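Local coordinates for arginine 3rd transport system periplasmic binding protein (Legionella pneumophila subsp. pneumophila str. Philadelphia 1, PDB 3KZG) that probably binds arginine in the periplasm and delivers it to an ABC-type amino acid transporter, at residues 137-140 with 141-144. Sequence-based numbering, arbitrary orientation.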
# COMPACT_ATOMS: atom_id res chain seq x y z
N TYR A 137 -35.83 -14.91 20.27
CA TYR A 137 -35.86 -16.04 19.35
C TYR A 137 -34.57 -16.83 19.54
O TYR A 137 -33.49 -16.25 19.61
CB TYR A 137 -35.94 -15.54 17.90
CG TYR A 137 -37.29 -14.96 17.52
CD1 TYR A 137 -38.39 -15.78 17.29
CD2 TYR A 137 -37.46 -13.58 17.39
CE1 TYR A 137 -39.63 -15.25 16.93
CE2 TYR A 137 -38.69 -13.04 17.02
CZ TYR A 137 -39.77 -13.88 16.80
OH TYR A 137 -40.98 -13.34 16.44
N GLU A 138 -34.68 -18.15 19.64
CA GLU A 138 -33.50 -18.98 19.83
C GLU A 138 -32.71 -19.16 18.53
O GLU A 138 -31.49 -19.21 18.55
CB GLU A 138 -33.88 -20.34 20.42
CG GLU A 138 -34.41 -20.26 21.84
CD GLU A 138 -34.59 -21.63 22.48
OE1 GLU A 138 -35.31 -22.47 21.89
OE2 GLU A 138 -34.02 -21.87 23.56
N LEU A 139 -33.43 -19.27 17.41
CA LEU A 139 -32.78 -19.43 16.10
C LEU A 139 -33.04 -18.21 15.22
O LEU A 139 -34.10 -17.59 15.30
CB LEU A 139 -33.31 -20.67 15.36
CG LEU A 139 -33.08 -22.05 15.95
CD1 LEU A 139 -34.00 -22.25 17.14
CD2 LEU A 139 -33.36 -23.11 14.88
N ILE A 140 -32.07 -17.88 14.38
CA ILE A 140 -32.20 -16.76 13.46
C ILE A 140 -33.36 -17.06 12.50
O ILE A 140 -34.09 -16.16 12.10
CB ILE A 140 -30.90 -16.55 12.65
CG1 ILE A 140 -29.75 -16.12 13.58
CG2 ILE A 140 -31.12 -15.52 11.55
CD1 ILE A 140 -29.95 -14.78 14.25
N GLN A 141 -33.52 -18.33 12.14
CA GLN A 141 -34.59 -18.71 11.21
C GLN A 141 -35.97 -18.37 11.76
O GLN A 141 -36.84 -17.91 11.02
CB GLN A 141 -34.53 -20.21 10.90
CG GLN A 141 -33.20 -20.70 10.36
CD GLN A 141 -32.29 -21.22 11.46
OE1 GLN A 141 -31.94 -20.50 12.39
NE2 GLN A 141 -31.92 -22.49 11.36
N ASP A 142 -36.16 -18.61 13.05
CA ASP A 142 -37.43 -18.33 13.73
C ASP A 142 -37.68 -16.83 13.74
O ASP A 142 -38.80 -16.37 13.52
CB ASP A 142 -37.38 -18.82 15.18
CG ASP A 142 -37.23 -20.33 15.30
OD1 ASP A 142 -36.86 -20.80 16.39
OD2 ASP A 142 -37.50 -21.03 14.30
N MSE A 143 -36.63 -16.07 14.00
CA MSE A 143 -36.74 -14.63 14.06
C MSE A 143 -37.12 -14.04 12.71
O MSE A 143 -37.98 -13.16 12.64
CB MSE A 143 -35.42 -14.03 14.53
CG MSE A 143 -35.42 -12.52 14.59
SE MSE A 143 -33.89 -11.86 15.49
CE MSE A 143 -32.53 -12.43 14.23
N LEU A 144 -36.48 -14.51 11.65
CA LEU A 144 -36.78 -14.00 10.32
C LEU A 144 -38.17 -14.45 9.88
O LEU A 144 -38.86 -13.74 9.14
CB LEU A 144 -35.71 -14.46 9.33
CG LEU A 144 -34.33 -13.81 9.53
CD1 LEU A 144 -33.35 -14.35 8.50
CD2 LEU A 144 -34.46 -12.29 9.40
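One face of the Tyr137 ring lies against the backbone of Met143, a selenomethionine: Met143 CA sits 3.6 Å from the centroid of the Tyr137 ring and 15° off its normal, a CH-pi contact. Tyr137 CD2 also meets Met143 CB at 3.5 Å, whereas Asp142 O approaches the ring obliquely. The flat ends of Gln141 and Asp142 both turn back on Leu139: Gln141 OE1 comes within 3.3 Å of Leu139 CB, its chain bent at chi2 (94°), and Asp142 OD1 reaches Leu139 CD1. Leu139, the N-cap residue, accepts the first helical bond through its carbonyl: Met143 N to Leu139 O is 3.2 Å with an N-H...O angle of 158°, while Asp142 N adds only a weak bond to that oxygen. The next i-to-i+4 bond, from Leu144 N to Ile140 O, is shorter at 2.9 Å. Ile140 and Met143 run side by side, and Ile140 CD1 packs tightly against Met143 CE (3.5 Å). This is a strand-to-helix turn of an alpha/beta lobe. Tyr137 ends strand 133-137, outermost in its sheet within this chain, with backbone hydrogen bonds to Val115 and Lys117; helix 140-148 rests Met143 and Leu144 on strand 154-158, with Ile140 reaching Asn13 at the end of strand 4-13.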